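Side-chain contacts in clostripain-related protein (Bacteroides thetaiotaomicron, PDB 6N9J), which is a secreted clan CD cysteine protease of the clostripain (C11) family that, as in its relatives, probably cleaves peptide bonds after basic residues: residues Asn47-Met52 / Ser98-Asp103; Arg62-Lys67 / Val71-Ala76; Glu145-Ala150 / Arg173-Tyr178; Phe153-Phe158 / Val208-Asn213. All blocks are in the same frame, centred on the assembly; numbering follows the deposited sequence.

Interaction 1 (Asn47-Met52 / Ser98-Asp103)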
# COMPACT_ATOMS: atom_id res chain seq x y z
N ASN A 47 -7.93 13.58 14.21
CA ASN A 47 -7.62 14.50 13.11
C ASN A 47 -7.41 13.78 11.77
O ASN A 47 -6.43 13.07 11.58
CB ASN A 47 -6.38 15.33 13.45
CG ASN A 47 -6.40 15.88 14.86
OD1 ASN A 47 -7.19 16.78 15.19
ND2 ASN A 47 -5.53 15.36 15.71
N LEU A 48 -8.35 13.97 10.85
CA LEU A 48 -8.19 13.47 9.49
C LEU A 48 -7.66 14.59 8.58
O LEU A 48 -8.39 15.52 8.27
CB LEU A 48 -9.51 12.92 8.96
CG LEU A 48 -9.45 12.32 7.54
CD1 LEU A 48 -8.47 11.14 7.48
CD2 LEU A 48 -10.86 11.90 7.12
N LEU A 49 -6.40 14.48 8.19
CA LEU A 49 -5.75 15.45 7.32
C LEU A 49 -5.64 14.88 5.90
O LEU A 49 -5.48 13.69 5.72
CB LEU A 49 -4.36 15.81 7.86
CG LEU A 49 -4.28 16.87 8.99
CD1 LEU A 49 -5.30 16.68 10.09
CD2 LEU A 49 -2.89 16.93 9.59
N VAL A 50 -5.78 15.74 4.90
CA VAL A 50 -5.68 15.29 3.52
C VAL A 50 -4.79 16.25 2.74
O VAL A 50 -5.08 17.46 2.66
CB VAL A 50 -7.07 15.20 2.83
CG1 VAL A 50 -6.94 14.61 1.43
CG2 VAL A 50 -8.06 14.40 3.65
N TYR A 51 -3.70 15.71 2.21
CA TYR A 51 -2.88 16.43 1.23
C TYR A 51 -3.30 16.00 -0.17
O TYR A 51 -3.19 14.82 -0.53
CB TYR A 51 -1.39 16.17 1.43
CG TYR A 51 -0.56 16.71 0.27
CD1 TYR A 51 -0.23 18.06 0.21
CD2 TYR A 51 -0.14 15.87 -0.76
CE1 TYR A 51 0.51 18.56 -0.85
CE2 TYR A 51 0.60 16.37 -1.82
CZ TYR A 51 0.93 17.71 -1.86
OH TYR A 51 1.66 18.21 -2.92
N MET A 52 -3.80 16.94 -0.95
CA MET A 52 -4.45 16.60 -2.21
C MET A 52 -3.76 17.27 -3.40
O MET A 52 -3.78 18.50 -3.52
CB MET A 52 -5.92 17.01 -2.15
CG MET A 52 -6.61 17.17 -3.49
SD MET A 52 -7.33 15.64 -4.08
CE MET A 52 -8.92 15.66 -3.30
N SER A 98 3.01 18.66 12.89
CA SER A 98 3.32 19.76 13.80
C SER A 98 2.06 20.51 14.21
O SER A 98 1.90 20.87 15.37
CB SER A 98 4.30 20.74 13.17
OG SER A 98 5.59 20.17 13.15
N HIS A 99 1.17 20.74 13.25
CA HIS A 99 -0.08 21.43 13.56
C HIS A 99 -1.01 20.53 14.35
O HIS A 99 -1.85 21.00 15.11
CB HIS A 99 -0.78 21.91 12.28
CG HIS A 99 -0.24 23.19 11.73
ND1 HIS A 99 1.02 23.30 11.19
CD2 HIS A 99 -0.79 24.43 11.65
CE1 HIS A 99 1.22 24.54 10.80
NE2 HIS A 99 0.14 25.25 11.07
N TYR A 100 -0.87 19.22 14.17
CA TYR A 100 -1.78 18.30 14.83
C TYR A 100 -1.06 17.10 15.44
O TYR A 100 -1.16 15.98 14.95
CB TYR A 100 -2.87 17.86 13.84
CG TYR A 100 -3.72 19.04 13.43
CD1 TYR A 100 -4.78 19.46 14.23
CD2 TYR A 100 -3.43 19.77 12.29
CE1 TYR A 100 -5.53 20.56 13.88
CE2 TYR A 100 -4.17 20.87 11.94
CZ TYR A 100 -5.23 21.26 12.73
OH TYR A 100 -5.97 22.36 12.37
N PRO A 101 -0.33 17.35 16.55
CA PRO A 101 0.27 16.25 17.30
C PRO A 101 -0.82 15.36 17.89
O PRO A 101 -1.95 15.82 18.10
CB PRO A 101 1.06 16.96 18.42
CG PRO A 101 1.02 18.41 18.09
CD PRO A 101 -0.18 18.64 17.23
N ALA A 102 -0.49 14.10 18.16
CA ALA A 102 -1.46 13.19 18.75
C ALA A 102 -0.75 12.07 19.50
O ALA A 102 0.48 11.98 19.49
CB ALA A 102 -2.37 12.62 17.67
N ASP A 103 -1.52 11.22 20.16
CA ASP A 103 -0.94 10.08 20.86
C ASP A 103 -0.54 8.95 19.90
O ASP A 103 0.36 8.18 20.19
CB ASP A 103 -1.90 9.57 21.92
CG ASP A 103 -2.16 10.61 22.99
OD1 ASP A 103 -1.19 11.27 23.42
OD2 ASP A 103 -3.34 10.78 23.36

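Interaction 2 (Arg62-Lys67 / Val71-Ala76)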
# COMPACT_ATOMS: atom_id res chain seq x y z
N ARG A 62 -7.70 19.85 6.77
CA ARG A 62 -8.22 19.05 7.86
C ARG A 62 -9.74 19.08 7.79
O ARG A 62 -10.34 20.15 7.60
CB ARG A 62 -7.73 19.57 9.21
CG ARG A 62 -8.36 18.87 10.41
CD ARG A 62 -7.92 19.48 11.73
NE ARG A 62 -8.43 18.71 12.86
CZ ARG A 62 -9.61 18.94 13.44
NH1 ARG A 62 -10.38 19.92 13.01
NH2 ARG A 62 -10.00 18.18 14.46
N LEU A 63 -10.35 17.91 7.94
CA LEU A 63 -11.81 17.81 7.93
C LEU A 63 -12.36 18.01 9.33
O LEU A 63 -11.96 17.33 10.27
CB LEU A 63 -12.25 16.46 7.36
CG LEU A 63 -11.75 16.18 5.94
CD1 LEU A 63 -12.26 14.84 5.42
CD2 LEU A 63 -12.17 17.31 5.02
N ARG A 64 -13.28 18.96 9.47
CA ARG A 64 -13.81 19.31 10.78
C ARG A 64 -15.33 19.32 10.72
O ARG A 64 -15.91 19.63 9.68
CB ARG A 64 -13.26 20.67 11.22
CG ARG A 64 -13.39 20.97 12.69
CD ARG A 64 -14.02 22.32 12.92
NE ARG A 64 -13.67 23.29 11.89
CZ ARG A 64 -14.37 24.39 11.63
NH1 ARG A 64 -13.99 25.22 10.67
NH2 ARG A 64 -15.47 24.67 12.33
N LYS A 65 -15.99 18.97 11.82
CA LYS A 65 -17.44 19.02 11.86
C LYS A 65 -17.97 20.27 12.56
O LYS A 65 -17.51 20.64 13.65
CB LYS A 65 -18.01 17.77 12.53
CG LYS A 65 -18.95 16.97 11.65
CD LYS A 65 -19.44 15.70 12.35
CE LYS A 65 -18.28 14.81 12.78
NZ LYS A 65 -18.74 13.61 13.55
N ASP A 66 -18.93 20.93 11.93
CA ASP A 66 -19.64 22.05 12.53
C ASP A 66 -20.82 21.48 13.31
O ASP A 66 -20.85 21.53 14.54
CB ASP A 66 -20.10 23.03 11.44
CG ASP A 66 -20.65 24.34 12.01
OD1 ASP A 66 -21.25 24.34 13.11
OD2 ASP A 66 -20.48 25.39 11.34
N LYS A 67 -21.79 20.93 12.59
CA LYS A 67 -22.88 20.19 13.20
C LYS A 67 -22.96 18.83 12.53
O LYS A 67 -22.29 17.88 12.95
CB LYS A 67 -24.20 20.95 13.05
N VAL A 71 -16.47 20.44 7.32
CA VAL A 71 -15.84 21.60 6.71
C VAL A 71 -14.36 21.35 6.46
O VAL A 71 -13.68 20.78 7.31
CB VAL A 71 -16.00 22.84 7.62
CG1 VAL A 71 -15.16 24.01 7.11
CG2 VAL A 71 -17.48 23.22 7.72
N GLN A 72 -13.88 21.74 5.29
CA GLN A 72 -12.47 21.57 4.93
C GLN A 72 -11.60 22.76 5.35
O GLN A 72 -11.40 23.69 4.58
CB GLN A 72 -12.33 21.35 3.42
CG GLN A 72 -13.14 20.18 2.89
CD GLN A 72 -13.09 20.07 1.38
OE1 GLN A 72 -12.10 20.45 0.75
NE2 GLN A 72 -14.16 19.54 0.79
N ASP A 73 -11.07 22.72 6.57
CA ASP A 73 -10.14 23.76 7.02
C ASP A 73 -8.80 23.60 6.29
O ASP A 73 -8.21 22.52 6.29
CB ASP A 73 -9.93 23.71 8.53
CG ASP A 73 -11.10 24.33 9.31
OD1 ASP A 73 -11.88 25.12 8.73
OD2 ASP A 73 -11.22 24.04 10.53
N VAL A 74 -8.35 24.68 5.67
CA VAL A 74 -7.08 24.68 4.96
C VAL A 74 -5.91 25.02 5.90
O VAL A 74 -5.86 26.10 6.50
CB VAL A 74 -7.12 25.68 3.79
CG1 VAL A 74 -5.77 25.72 3.06
CG2 VAL A 74 -8.26 25.33 2.84
N ILE A 75 -4.99 24.08 6.02
CA ILE A 75 -3.78 24.25 6.81
C ILE A 75 -2.73 24.97 5.98
O ILE A 75 -2.14 25.95 6.42
CB ILE A 75 -3.23 22.90 7.28
CG1 ILE A 75 -4.30 22.18 8.11
CG2 ILE A 75 -1.92 23.08 8.05
CD1 ILE A 75 -4.02 20.72 8.36
N ALA A 76 -2.50 24.48 4.77
CA ALA A 76 -1.51 25.07 3.89
C ALA A 76 -1.89 24.86 2.43
O ALA A 76 -2.57 23.90 2.06
CB ALA A 76 -0.13 24.49 4.18

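Interaction 3 (Glu145-Ala150 / Arg173-Tyr178)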
# COMPACT_ATOMS: atom_id res chain seq x y z
N GLU A 145 13.33 7.74 3.48
CA GLU A 145 14.00 8.95 3.94
C GLU A 145 12.98 10.03 4.30
O GLU A 145 13.15 10.75 5.29
CB GLU A 145 14.98 9.47 2.87
CG GLU A 145 15.56 10.86 3.15
CD GLU A 145 16.27 10.95 4.50
OE1 GLU A 145 16.81 9.92 4.96
OE2 GLU A 145 16.30 12.06 5.10
N ALA A 146 11.92 10.15 3.50
CA ALA A 146 10.90 11.15 3.81
C ALA A 146 10.22 10.78 5.11
O ALA A 146 10.07 11.61 6.00
CB ALA A 146 9.89 11.26 2.68
N LEU A 147 9.87 9.50 5.25
CA LEU A 147 9.26 8.99 6.46
C LEU A 147 10.11 9.23 7.72
O LEU A 147 9.61 9.12 8.84
CB LEU A 147 8.97 7.50 6.30
CG LEU A 147 7.76 7.15 5.44
CD1 LEU A 147 7.74 5.64 5.21
CD2 LEU A 147 6.48 7.57 6.10
N SER A 148 11.39 9.56 7.54
CA SER A 148 12.31 9.70 8.67
C SER A 148 12.04 10.96 9.50
O SER A 148 12.42 11.02 10.66
CB SER A 148 13.77 9.71 8.19
OG SER A 148 14.15 11.00 7.72
N VAL A 149 11.40 11.96 8.89
CA VAL A 149 11.06 13.19 9.59
C VAL A 149 9.65 13.11 10.16
O VAL A 149 9.19 14.02 10.84
CB VAL A 149 11.14 14.44 8.67
CG1 VAL A 149 12.48 14.51 7.96
CG2 VAL A 149 9.99 14.44 7.68
N ALA A 150 8.96 12.02 9.85
CA ALA A 150 7.60 11.80 10.30
C ALA A 150 7.60 11.08 11.64
O ALA A 150 8.60 10.48 12.03
CB ALA A 150 6.82 10.99 9.25
N ARG A 173 10.34 -1.24 7.48
CA ARG A 173 9.81 -1.87 8.70
C ARG A 173 9.91 -1.00 9.96
O ARG A 173 9.09 -1.14 10.88
CB ARG A 173 10.51 -3.21 8.97
CG ARG A 173 11.98 -3.09 9.36
CD ARG A 173 12.70 -4.42 9.31
NE ARG A 173 14.10 -4.31 9.72
CZ ARG A 173 15.06 -3.82 8.95
NH1 ARG A 173 14.79 -3.39 7.72
NH2 ARG A 173 16.30 -3.75 9.41
N ASN A 174 10.89 -0.10 10.01
CA ASN A 174 11.08 0.73 11.20
C ASN A 174 10.22 2.00 11.19
O ASN A 174 10.34 2.85 12.08
CB ASN A 174 12.56 1.11 11.34
CG ASN A 174 13.44 -0.08 11.68
OD1 ASN A 174 13.09 -0.90 12.53
ND2 ASN A 174 14.58 -0.18 11.01
N ARG A 175 9.35 2.12 10.19
CA ARG A 175 8.52 3.31 10.05
C ARG A 175 7.09 3.13 10.56
O ARG A 175 6.40 4.11 10.85
CB ARG A 175 8.47 3.75 8.58
CG ARG A 175 9.81 4.11 8.02
CD ARG A 175 10.46 5.19 8.86
NE ARG A 175 11.74 5.58 8.30
CZ ARG A 175 12.76 6.05 9.01
NH1 ARG A 175 13.89 6.38 8.39
NH2 ARG A 175 12.65 6.18 10.33
N ALA A 176 6.63 1.88 10.63
CA ALA A 176 5.27 1.60 11.08
C ALA A 176 5.16 0.23 11.74
O ALA A 176 5.99 -0.65 11.50
CB ALA A 176 4.31 1.68 9.91
N ASP A 177 4.13 0.06 12.57
CA ASP A 177 3.85 -1.23 13.19
C ASP A 177 3.11 -2.19 12.25
O ASP A 177 3.21 -3.40 12.39
CB ASP A 177 3.04 -1.05 14.47
CG ASP A 177 3.77 -0.22 15.50
OD1 ASP A 177 5.00 -0.40 15.66
OD2 ASP A 177 3.13 0.63 16.14
N TYR A 178 2.34 -1.66 11.31
CA TYR A 178 1.54 -2.50 10.42
C TYR A 178 1.46 -1.90 9.03
O TYR A 178 1.42 -0.68 8.87
CB TYR A 178 0.12 -2.69 10.98
CG TYR A 178 0.09 -3.33 12.35
CD1 TYR A 178 0.04 -4.71 12.48
CD2 TYR A 178 0.12 -2.56 13.51
CE1 TYR A 178 0.02 -5.31 13.73
CE2 TYR A 178 0.11 -3.15 14.77
CZ TYR A 178 0.07 -4.54 14.87
OH TYR A 178 0.05 -5.17 16.09

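Interaction 4 (Phe153-Phe158 / Val208-Asn213)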
# COMPACT_ATOMS: atom_id res chain seq x y z
N PHE A 153 4.47 5.42 12.84
CA PHE A 153 3.05 5.16 12.59
C PHE A 153 2.54 3.85 13.19
O PHE A 153 3.23 2.82 13.16
CB PHE A 153 2.76 5.17 11.10
CG PHE A 153 2.97 6.52 10.45
CD1 PHE A 153 2.04 7.53 10.63
CD2 PHE A 153 4.09 6.75 9.65
CE1 PHE A 153 2.23 8.77 10.03
CE2 PHE A 153 4.28 7.98 9.05
CZ PHE A 153 3.35 9.00 9.24
N ASP A 154 1.32 3.90 13.72
CA ASP A 154 0.61 2.68 14.07
C ASP A 154 0.37 1.85 12.80
O ASP A 154 0.41 0.61 12.85
CB ASP A 154 -0.72 3.00 14.76
CG ASP A 154 -0.52 3.56 16.17
OD1 ASP A 154 0.58 4.07 16.47
OD2 ASP A 154 -1.48 3.49 16.98
N PHE A 155 0.12 2.52 11.68
CA PHE A 155 -0.12 1.81 10.42
C PHE A 155 0.17 2.66 9.20
O PHE A 155 0.07 3.90 9.22
CB PHE A 155 -1.57 1.30 10.34
CG PHE A 155 -2.59 2.39 10.28
CD1 PHE A 155 -2.91 3.00 9.08
CD2 PHE A 155 -3.23 2.82 11.44
CE1 PHE A 155 -3.83 4.03 9.03
CE2 PHE A 155 -4.17 3.85 11.39
CZ PHE A 155 -4.47 4.45 10.18
N ILE A 156 0.52 1.98 8.11
CA ILE A 156 0.58 2.60 6.79
C ILE A 156 -0.36 1.83 5.86
O ILE A 156 -0.30 0.61 5.75
CB ILE A 156 2.01 2.59 6.24
CG1 ILE A 156 2.91 3.47 7.10
CG2 ILE A 156 2.04 3.05 4.80
CD1 ILE A 156 4.37 3.35 6.74
N LEU A 157 -1.28 2.54 5.21
CA LEU A 157 -2.13 1.90 4.21
C LEU A 157 -1.68 2.36 2.84
O LEU A 157 -1.71 3.55 2.54
CB LEU A 157 -3.61 2.22 4.44
CG LEU A 157 -4.57 1.95 3.29
CD1 LEU A 157 -4.75 0.46 3.01
CD2 LEU A 157 -5.92 2.60 3.55
N PHE A 158 -1.23 1.41 2.01
CA PHE A 158 -0.92 1.73 0.63
C PHE A 158 -2.16 1.53 -0.22
O PHE A 158 -2.54 0.40 -0.53
CB PHE A 158 0.23 0.88 0.08
CG PHE A 158 1.59 1.33 0.53
CD1 PHE A 158 2.12 2.52 0.07
CD2 PHE A 158 2.34 0.55 1.39
CE1 PHE A 158 3.38 2.95 0.47
CE2 PHE A 158 3.60 0.97 1.80
CZ PHE A 158 4.12 2.18 1.33
N VAL A 208 -6.34 -4.11 11.07
CA VAL A 208 -7.32 -5.14 10.79
C VAL A 208 -8.66 -4.50 10.41
O VAL A 208 -9.29 -4.91 9.44
CB VAL A 208 -7.51 -6.09 12.00
CG1 VAL A 208 -8.65 -7.06 11.75
CG2 VAL A 208 -6.22 -6.86 12.27
N SER A 209 -9.07 -3.49 11.18
CA SER A 209 -10.32 -2.77 10.90
C SER A 209 -10.32 -2.17 9.50
O SER A 209 -11.34 -2.23 8.80
CB SER A 209 -10.55 -1.65 11.92
OG SER A 209 -10.60 -2.15 13.23
N ILE A 210 -9.20 -1.57 9.12
CA ILE A 210 -9.08 -0.94 7.80
C ILE A 210 -9.23 -2.01 6.73
O ILE A 210 -9.99 -1.83 5.76
CB ILE A 210 -7.73 -0.19 7.66
CG1 ILE A 210 -7.72 1.05 8.56
CG2 ILE A 210 -7.47 0.20 6.18
CD1 ILE A 210 -6.32 1.63 8.84
N ALA A 211 -8.55 -3.14 6.93
CA ALA A 211 -8.54 -4.25 5.97
C ALA A 211 -9.93 -4.84 5.77
O ALA A 211 -10.38 -5.02 4.64
CB ALA A 211 -7.59 -5.32 6.42
N GLU A 212 -10.60 -5.15 6.88
CA GLU A 212 -11.92 -5.75 6.84
C GLU A 212 -12.90 -4.85 6.12
O GLU A 212 -13.71 -5.32 5.33
CB GLU A 212 -12.43 -6.05 8.26
CG GLU A 212 -11.80 -7.29 8.91
CD GLU A 212 -12.47 -8.61 8.51
OE1 GLU A 212 -13.53 -8.58 7.85
OE2 GLU A 212 -11.93 -9.69 8.87
N ASN A 213 -12.84 -3.55 6.40
CA ASN A 213 -13.78 -2.61 5.81
C ASN A 213 -13.45 -2.36 4.34
O ASN A 213 -14.35 -2.27 3.50
CB ASN A 213 -13.81 -1.29 6.60
CG ASN A 213 -14.63 -1.39 7.88
OD1 ASN A 213 -15.84 -1.17 7.86
ND2 ASN A 213 -13.99 -1.73 8.98

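Interaction 1 (Asn47-Met52 / Ser98-Asp103)
Tyr100 and Asn47 both set CG beside the backbone N and anti to the carbonyl carbon, with chi1 of -65° for the tyrosine and -45° for the asparagine, and these torsions bring ring and amide together. Leu49 makes the same choice at its first torsion. Asn47 and Leu49 stand two residues apart on one face of strand 46-53, so the phenol of Tyr100 can touch both of them, meeting each obliquely. The amide approaches the CD1 side, with Asn47 OD1 3.7 Å from Tyr100 CD1, and the two planes are inclined by 47°. Asn47 ND2 comes nearer the root of the ring, 4.1 Å from Tyr100 CB. On the CD2 side, Leu49 CD2 touches Tyr100 CD2 at 4.0 Å with a purely apolar methyl.

No hydrogen bond joins the two segments; the amide is used by others instead: Asn47 ND2 donates to Thr12 OG1, and Arg62 NH2 donates to Asn47 OD1. Thr12 OG1 also bonds to Tyr100 O, so one threonine hydroxyl links the buried asparagine to the backbone of the tyrosine. Asparagine suits this place by offering a donor and an acceptor from one small flat group, while the tyrosine supplies a large ring that reaches both residues.

Tyr100 is the first residue to leave helical geometry after helix 86-99, and its ring reaches on to Arg62 and Ile75. The contact thus fastens the exit of that helix to strand 46-53, which runs between strands 9-18 and 59-65, while Val50 on the opposite face meets helix 24-37.

Interaction 2 (Arg62-Lys67 / Val71-Ala76)
Arg64 reaches diagonally across the hairpin to Asp73, while the backbones of strands 59-65 and 70-74 pair alongside. The two hydrogen-bonded pairs, Arg62 with Asp73 and Arg64 with Val71, satisfy every main-chain N-H and C=O they direct across the hairpin. Arg62 N gives to Asp73 O at 2.8 Å, and Asp73 N returns a more bent bond to Arg62 O at 2.9 Å. Arg64 and Val71 exchange a like pair, and Leu63 CA adds a C-H···O contact to Val71 O.

The carboxylate of Asp73 is gripped side-on by two nitrogens. Arg64 NH1 lies 2.9 Å from Asp73 OD1, meeting its syn lone pair in the guanidinium plane. Arg64 NE binds Asp73 OD2 at 2.9 Å, but from above the carboxylate plane, and the two flat groups are inclined by 28°. A weak third bond joins NH1 to OD2. Bends at chi2 and chi3 curl the long arginine back over its neighbour strand. Arg62 sends NH2 the other way, to Asn47 OD1.

On the opposite face Leu63 CD2 lies beside Gln72 CG at 3.7 Å, pointing the same way; glutamine offers methylene here and sends OE1 to Lys59 in a weak bond. Further along, Ile75 CD1 meets Arg62 CB at 4.0 Å, where Ile75 and Ala76 face Leu60 in a classic beta bulge.

Two-pronged pairing of this kind would favour charged forms of both Arg64 and Asp73, adding an electrostatic tie to the backbone ladder.

Interaction 3 (Glu145-Ala150 / Arg173-Tyr178)
Arg175 belongs to the loop that completes a beta-alpha-beta crossover, leading from helix 166-171 into strand 178-181, and it reaches out to Leu147 and Ser148 near the C-terminal end of helix 140-146. A bend at chi2 (-56°) turns its chain along Leu147, whose CB lies 3.8 Å from Arg175 CD and whose CD1 lies 3.8 Å from Arg175 CG. The guanidinium is laid flat over the backbone beyond: Ser148 CA sits 3.6 Å above its plane, over the centre. Ser148 CB comes within 3.3 Å of Arg175 NH1 on that face.

A small serine lets the flat group come this close, and the long aliphatic stem of arginine gives leucine something apolar to pack on. Arg175 NE is hydrogen-bonded to Asn144 OD1, which would limit the rotation of the group. Ser148 OG turns back to Glu145 O at 2.6 Å, and the same carbonyl also takes Ser148 N. Glu145 itself makes a salt bridge to Lys90.

Leu147 also touches Phe153 at the approach to strand 155-159. The loop before strand 178-181 thus packs on the end of helix 140-146, which in turn rests on helix 86-99 through Leu147 on Phe93 and Ala146 on Met89.

Interaction 4 (Phe153-Phe158 / Val208-Asn213)
Ser209 O, one residue before the Ile210 that touches Phe155 and Leu157, accepts two donors from Asn213. The side-chain ND2 of Asn213 reaches Ser209 O at 2.7 Å and almost straight (176°). Asn213 N makes the ordinary helical bond to Ser209 O at 3.1 Å from the other face of the carbonyl plane. Asparagine suits this place because its short amide can fold back onto the preceding turn, and it also packs on Val195 and Ala199 of helix 193-200.

The contact with the strand rests on Ile210 alone, which meets it with two branches. Its CD1 stands over one face of the Phe155 ring, 3.6 Å from the centroid and 17° off the normal, in a CH-pi contact. The methyl is shifted toward the rim, so that Ile210 CD1 is 3.5 Å from Phe155 CE1. Phe155 holds CG between its backbone N and carbonyl carbon, which places the ring near the helix, and chi2 of 83° turns its face to the isoleucine; the two side chains cross at about a right angle.

This is the layered alpha/beta arrangement of the caspase-like clan CD proteases, with helix 206-221 packed against the central sheet. Phe155 and Leu157 point from the same face of strand 155-159, and Ile210 spans both.

Its second branch, CG2, lies 3.9 Å from Leu157 CD2. Beta-branched isoleucine can thus touch an aromatic and a leucine at once, all three being buried. Ile180 of strand 178-181 borders both strand residues, and Leu200 lies against Ile210.

How the interactions relate
Along the chain, interaction 2 is nested within the loop closed by interaction 1, while interactions 3 and 4 follow and interlock, their segments alternating. Interactions 1 and 2 have centres about 11 Å apart on neighbouring strands 46-53 and 59-65, toward one end of the mixed sheet. Interactions 3 and 4, about 15 Å apart between centres, touch where strand 178-181 pairs with strand 155-159. Interaction 4 lies about 17 Å from interaction 1 and 23 Å from interaction 2, centre to centre. Interactions 1, 2 and 4 all reach the mixed sheet, the framework of this protease, while interaction 3 joins the end of a helix to the loop that leads into one of its strands.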